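Local coordinates for major Capsid Protein VP1 (Chimpanzee polyomavirus Bob, PDB 6Y9I) that forms the pentameric outer building block of the polyomavirus capsid and probably carries the surface loops that engage host glycan receptors, at residues Glu47-His50 against His51-Tyr55; Ser217-Gly221 against Leu222-Pro226. All coordinates share one frame; numbering follows the deposited sequence.

Interaction 1: Glu47-His50 against His51-Tyr55; sequences EVIH and HADGY
His50 to Asp53 form a type I beta turn in the long loop between strands 8-26 and 68-73, the BC loop of the VP1 jelly roll, and the side chains of its first and last residues meet through a His-carboxylate hydrogen bond. The turn is closed by its backbone bond, Asp53 N to His50 O at 3.1 Å. The carboxylate then folds back over the opening residue, where Asp53 OD2 takes two bonds from His50. His50 N donates to Asp53 OD2 over 2.9 Å, from well above the carboxylate plane. The ring joins from the same face: His50 ND1 lies 2.9 Å from Asp53 OD2, on the syn side and only modestly out of plane, with the oxygen close to the ring plane. Imidazole and carboxylate stand nearly perpendicular, 79° apart. With CG beside the backbone N (chi1 -42°), His50 swings ND1 round to the oxygen its own amide already holds.

Gln63 NE2 is a further donor to OD2, and Asn57 binds OD1, so both oxygens of the buried Asp53 have partners, consistent with a stabilised negative charge. His51 turns the other way, its ND1 bonding Gly122 O of the second subunit. Close to the donors gathered on the carboxylate, Ile49 CA approaches Asp53 OD2 to 3.6 Å.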
ATOM      1  N   GLU A  47      15.258 -27.098  -3.696  1.00 24.40           N
ATOM      2  CA  GLU A  47      16.643 -27.274  -4.179  1.00 24.99           C
ATOM      3  C   GLU A  47      17.075 -25.952  -4.818  1.00 25.14           C
ATOM      4  O   GLU A  47      16.210 -25.151  -5.208  1.00 24.23           O
ATOM      5  CB  GLU A  47      16.746 -28.426  -5.172  1.00 26.29           C
ATOM      6  CG  GLU A  47      18.133 -28.628  -5.729  1.00 28.90           C
ATOM      7  CD  GLU A  47      19.155 -28.957  -4.661  1.00 32.90           C
ATOM      8  OE1 GLU A  47      19.437 -30.151  -4.499  1.00 42.73           O
ATOM      9  OE2 GLU A  47      19.662 -28.029  -4.001  1.00 36.05           O
ATOM     10  N   VAL A  48      18.381 -25.745  -4.943  1.00 25.33           N
ATOM     11  CA  VAL A  48      18.947 -24.516  -5.561  1.00 25.82           C
ATOM     12  C   VAL A  48      18.473 -24.417  -7.020  1.00 25.84           C
ATOM     13  O   VAL A  48      18.400 -25.458  -7.689  1.00 25.78           O
ATOM     14  CB  VAL A  48      20.476 -24.522  -5.434  1.00 27.51           C
ATOM     15  CG1 VAL A  48      21.061 -23.295  -6.083  1.00 29.73           C
ATOM     16  CG2 VAL A  48      20.925 -24.620  -3.990  1.00 29.85           C
ATOM     17  N   ILE A  49      18.186 -23.203  -7.491  1.00 24.29           N
ATOM     18  CA  ILE A  49      17.770 -22.906  -8.890  1.00 25.82           C
ATOM     19  C   ILE A  49      18.730 -21.890  -9.509  1.00 26.17           C
ATOM     20  O   ILE A  49      18.997 -20.806  -8.905  1.00 24.54           O
ATOM     21  CB  ILE A  49      16.323 -22.403  -8.941  1.00 27.17           C
ATOM     22  CG1 ILE A  49      15.356 -23.329  -8.206  1.00 29.67           C
ATOM     23  CG2 ILE A  49      15.898 -22.193 -10.374  1.00 30.32           C
ATOM     24  CD1 ILE A  49      14.154 -22.617  -7.673  1.00 31.33           C
ATOM     25  N   HIS A  50      19.188 -22.212 -10.711  1.00 25.50           N
ATOM     26  CA  HIS A  50      20.068 -21.373 -11.559  1.00 24.98           C
ATOM     27  C   HIS A  50      19.289 -20.995 -12.815  1.00 25.79           C
ATOM     28  O   HIS A  50      18.388 -21.747 -13.189  1.00 24.48           O
ATOM     29  CB  HIS A  50      21.349 -22.132 -11.920  1.00 26.91           C
ATOM     30  CG  HIS A  50      21.940 -22.910 -10.798  1.00 28.59           C
ATOM     31  ND1 HIS A  50      21.459 -24.157 -10.440  1.00 33.88           N
ATOM     32  CD2 HIS A  50      22.990 -22.654  -9.983  1.00 30.91           C
ATOM     33  CE1 HIS A  50      22.185 -24.630  -9.432  1.00 32.61           C
ATOM     34  NE2 HIS A  50      23.132 -23.717  -9.128  1.00 31.36           N
ATOM     35  N   HIS A  51      19.662 -19.889 -13.453  1.00 24.32           N
ATOM     36  CA  HIS A  51      18.944 -19.267 -14.590  1.00 25.36           C
ATOM     37  C   HIS A  51      18.748 -20.244 -15.762  1.00 25.51           C
ATOM     38  O   HIS A  51      17.743 -20.085 -16.442  1.00 26.56           O
ATOM     39  CB  HIS A  51      19.662 -17.999 -15.039  1.00 26.03           C
ATOM     40  CG  HIS A  51      21.020 -18.248 -15.597  1.00 27.43           C
ATOM     41  ND1 HIS A  51      22.133 -18.388 -14.780  1.00 28.81           N
ATOM     42  CD2 HIS A  51      21.452 -18.364 -16.869  1.00 26.76           C
ATOM     43  CE1 HIS A  51      23.198 -18.601 -15.545  1.00 28.69           C
ATOM     44  NE2 HIS A  51      22.803 -18.597 -16.820  1.00 28.12           N
ATOM     45  N   ALA A  52      19.673 -21.175 -16.015  1.00 25.83           N
ATOM     46  CA  ALA A  52      19.649 -22.064 -17.202  1.00 27.36           C
ATOM     47  C   ALA A  52      19.124 -23.460 -16.823  1.00 27.78           C
ATOM     48  O   ALA A  52      19.149 -24.357 -17.683  1.00 27.84           O
ATOM     49  CB  ALA A  52      21.021 -22.145 -17.823  1.00 27.44           C
ATOM     50  N   ASP A  53      18.684 -23.653 -15.582  1.00 25.89           N
ATOM     51  CA  ASP A  53      17.952 -24.878 -15.190  1.00 27.18           C
ATOM     52  C   ASP A  53      16.691 -24.970 -16.056  1.00 26.31           C
ATOM     53  O   ASP A  53      16.041 -23.959 -16.279  1.00 26.66           O
ATOM     54  CB  ASP A  53      17.749 -24.909 -13.672  1.00 26.93           C
ATOM     55  CG  ASP A  53      19.049 -25.108 -12.889  1.00 26.97           C
ATOM     56  OD1 ASP A  53      20.113 -25.442 -13.517  1.00 25.14           O
ATOM     57  OD2 ASP A  53      19.001 -24.933 -11.660  1.00 24.87           O
ATOM     58  N   GLY A  54      16.395 -26.156 -16.599  1.00 28.50           N
ATOM     59  CA  GLY A  54      15.291 -26.382 -17.553  1.00 26.21           C
ATOM     60  C   GLY A  54      15.693 -26.042 -18.981  1.00 26.62           C
ATOM     61  O   GLY A  54      14.873 -26.224 -19.883  1.00 28.80           O
ATOM     62  N   TYR A  55      16.920 -25.572 -19.201  1.00 28.82           N
ATOM     63  CA  TYR A  55      17.467 -25.322 -20.556  1.00 30.03           C
ATOM     64  C   TYR A  55      18.766 -26.114 -20.752  1.00 31.54           C
ATOM     65  O   TYR A  55      18.801 -26.894 -21.728  1.00 32.73           O
ATOM     66  CB  TYR A  55      17.676 -23.836 -20.850  1.00 31.90           C
ATOM     67  CG  TYR A  55      18.164 -23.628 -22.260  1.00 36.74           C
ATOM     68  CD1 TYR A  55      17.338 -23.912 -23.336  1.00 36.74           C
ATOM     69  CD2 TYR A  55      19.463 -23.220 -22.525  1.00 40.11           C
ATOM     70  CE1 TYR A  55      17.777 -23.764 -24.640  1.00 40.28           C
ATOM     71  CE2 TYR A  55      19.915 -23.055 -23.826  1.00 41.60           C
ATOM     72  CZ  TYR A  55      19.071 -23.339 -24.883  1.00 41.99           C
ATOM     73  OH  TYR A  55      19.505 -23.167 -26.164  1.00 52.69           O
TER

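Interaction 2: Ser217-Gly221 against Leu222-Pro226; sequences SFVGG and LNTPP
Two successive flat peptide groups flank Gly220: the oxygen of the one after it is met by Thr224 OG1 in the carbonyl plane, while the nitrogen of the one before it, Gly220 N, lies over one face of the Phe218 ring, 3.7 Å above the ring plane and displaced toward the rim. The Phe218 side chain also packs on Met130 and Tyr132 of the same chain and on Ile101 of the second subunit.

Strand 212-219 of the jelly roll ends here, and the chain bends through Gly220 and Gly221 into the loop leading to strand 227-231. Gly221, at a positive phi of 91°, carries the backbone round. The bend brings the Thr224 side chain back to the end of the strand. Thr224 OG1 donates to Gly220 O over 2.7 Å, at a C=O...donor angle of 147°. A chi1 of -45° sets the two branches of Thr224 to different tasks: the hydroxyl lies beside the backbone N and reaches the carbonyl, while the methyl, opposite that N, runs to Val219. There Thr224 CG2 and Val219 CG1 touch at 3.6 Å, across the start of the bend.

Val219 and Thr224 both pack on Pro225 of the second subunit, and residues 217-219 continue the sheet into that chain as an antiparallel ladder. The hydroxyl thus spends its proton on the carbonyl of a buried glycine just beyond the strand, while the methyl side stays apolar; a short polar bond ties the two ends of the bend together, alongside a backbone bond between Thr224 and Gly129, and van der Waals contact joins the same threonine to the strand and to the neighbouring subunit.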
ATOM      1  N   SER A 217      -2.746 -14.346  -3.023  1.00 21.48           N
ATOM      2  CA  SER A 217      -2.025 -13.095  -3.343  1.00 24.14           C
ATOM      3  C   SER A 217      -0.642 -13.487  -3.814  1.00 20.85           C
ATOM      4  O   SER A 217      -0.102 -14.503  -3.377  1.00 21.29           O
ATOM      5  CB  SER A 217      -1.944 -12.118  -2.189  1.00 27.10           C
ATOM      6  OG  SER A 217      -1.211 -12.700  -1.133  1.00 37.70           O
ATOM      7  N   PHE A 218      -0.122 -12.687  -4.707  1.00 20.17           N
ATOM      8  CA  PHE A 218       1.228 -12.850  -5.259  1.00 20.02           C
ATOM      9  C   PHE A 218       1.862 -11.459  -5.239  1.00 19.29           C
ATOM     10  O   PHE A 218       1.234 -10.531  -5.709  1.00 17.20           O
ATOM     11  CB  PHE A 218       1.136 -13.454  -6.652  1.00 18.38           C
ATOM     12  CG  PHE A 218       2.460 -13.429  -7.361  1.00 20.18           C
ATOM     13  CD1 PHE A 218       3.506 -14.184  -6.886  1.00 21.23           C
ATOM     14  CD2 PHE A 218       2.672 -12.620  -8.457  1.00 20.74           C
ATOM     15  CE1 PHE A 218       4.742 -14.142  -7.502  1.00 23.17           C
ATOM     16  CE2 PHE A 218       3.907 -12.574  -9.071  1.00 20.15           C
ATOM     17  CZ  PHE A 218       4.925 -13.361  -8.615  1.00 22.84           C
ATOM     18  N   VAL A 219       3.077 -11.363  -4.715  1.00 20.74           N
ATOM     19  CA  VAL A 219       3.946 -10.177  -4.900  1.00 21.36           C
ATOM     20  C   VAL A 219       5.266 -10.711  -5.434  1.00 22.12           C
ATOM     21  O   VAL A 219       5.903 -11.559  -4.703  1.00 23.04           O
ATOM     22  CB  VAL A 219       4.128  -9.398  -3.593  1.00 21.65           C
ATOM     23  CG1 VAL A 219       4.983  -8.155  -3.804  1.00 26.22           C
ATOM     24  CG2 VAL A 219       2.817  -9.050  -2.940  1.00 22.77           C
ATOM     25  N   GLY A 220       5.624 -10.297  -6.650  1.00 19.57           N
ATOM     26  CA  GLY A 220       6.766 -10.869  -7.380  1.00 23.57           C
ATOM     27  C   GLY A 220       8.089 -10.184  -7.060  1.00 23.86           C
ATOM     28  O   GLY A 220       8.167  -9.400  -6.081  1.00 24.06           O
ATOM     29  N   GLY A 221       9.107 -10.476  -7.868  1.00 24.40           N
ATOM     30  CA  GLY A 221      10.435  -9.856  -7.764  1.00 22.95           C
ATOM     31  C   GLY A 221      11.352 -10.651  -6.852  1.00 24.58           C
ATOM     32  O   GLY A 221      10.867 -11.465  -6.043  1.00 24.42           O
ATOM     33  N   LEU A 222      12.649 -10.402  -6.938  1.00 24.04           N
ATOM     34  CA  LEU A 222      13.653 -11.106  -6.103  1.00 25.59           C
ATOM     35  C   LEU A 222      14.046 -10.344  -4.842  1.00 26.71           C
ATOM     36  O   LEU A 222      14.570 -11.012  -3.949  1.00 28.30           O
ATOM     37  CB  LEU A 222      14.880 -11.388  -6.958  1.00 26.52           C
ATOM     38  CG  LEU A 222      14.753 -12.673  -7.765  1.00 27.47           C
ATOM     39  CD1 LEU A 222      15.797 -12.702  -8.862  1.00 27.92           C
ATOM     40  CD2 LEU A 222      14.894 -13.886  -6.854  1.00 29.18           C
ATOM     41  N   ASN A 223      13.816  -9.032  -4.746  1.00 25.40           N
ATOM     42  CA  ASN A 223      14.321  -8.253  -3.586  1.00 28.89           C
ATOM     43  C   ASN A 223      13.169  -7.616  -2.807  1.00 27.51           C
ATOM     44  O   ASN A 223      13.455  -6.813  -1.909  1.00 28.59           O
ATOM     45  CB  ASN A 223      15.367  -7.236  -4.026  1.00 34.03           C
ATOM     46  CG  ASN A 223      16.613  -7.915  -4.558  1.00 40.82           C
ATOM     47  OD1 ASN A 223      16.968  -7.722  -5.709  1.00 47.34           O
ATOM     48  ND2 ASN A 223      17.263  -8.745  -3.754  1.00 43.48           N
ATOM     49  N   THR A 224      11.928  -7.986  -3.102  1.00 24.95           N
ATOM     50  CA  THR A 224      10.716  -7.379  -2.505  1.00 25.96           C
ATOM     51  C   THR A 224      10.589  -7.792  -1.039  1.00 25.55           C
ATOM     52  O   THR A 224      10.694  -8.953  -0.714  1.00 23.92           O
ATOM     53  CB  THR A 224       9.446  -7.811  -3.246  1.00 25.56           C
ATOM     54  OG1 THR A 224       9.720  -7.707  -4.650  1.00 29.07           O
ATOM     55  CG2 THR A 224       8.252  -6.992  -2.808  1.00 24.19           C
ATOM     56  N   PRO A 225      10.306  -6.866  -0.107  1.00 25.07           N
ATOM     57  CA  PRO A 225      10.041  -7.223   1.290  1.00 27.83           C
ATOM     58  C   PRO A 225       8.823  -8.115   1.476  1.00 24.53           C
ATOM     59  O   PRO A 225       7.738  -7.761   1.031  1.00 24.62           O
ATOM     60  CB  PRO A 225       9.691  -5.870   1.938  1.00 25.81           C
ATOM     61  CG  PRO A 225      10.375  -4.875   1.063  1.00 27.68           C
ATOM     62  CD  PRO A 225      10.207  -5.422  -0.337  1.00 26.69           C
ATOM     63  N   PRO A 226       8.950  -9.294   2.112  1.00 24.95           N
ATOM     64  CA  PRO A 226       7.790 -10.107   2.467  1.00 26.63           C
ATOM     65  C   PRO A 226       6.883  -9.321   3.412  1.00 24.75           C
ATOM     66  O   PRO A 226       7.406  -8.771   4.356  1.00 24.45           O
ATOM     67  CB  PRO A 226       8.347 -11.315   3.232  1.00 26.55           C
ATOM     68  CG  PRO A 226       9.794 -11.344   2.817  1.00 28.46           C
ATOM     69  CD  PRO A 226      10.200  -9.904   2.553  1.00 26.94           C
TER

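From the N terminus, the chain leaves strand 8-26 and makes interaction 1 in the loop before strand 68-73; much later, interaction 2 begins on the last residues of strand 212-219 and runs into the loop toward strand 227-231. Each closes a short local bend, and the two lie in series, neither nested nor crossed. The centres of interactions 1 and 2 are about 19 Å apart and the nearest atoms of interactions 1 and 2 about 8 Å, without touching. Interaction 1 sits against the start of strand 272-291 and the loop before it, whereas interaction 2 ends a strand paired with 131-138. Both reach the second subunit, and 222-226 meets a third as well, placing these bends at contacts within the pentamer.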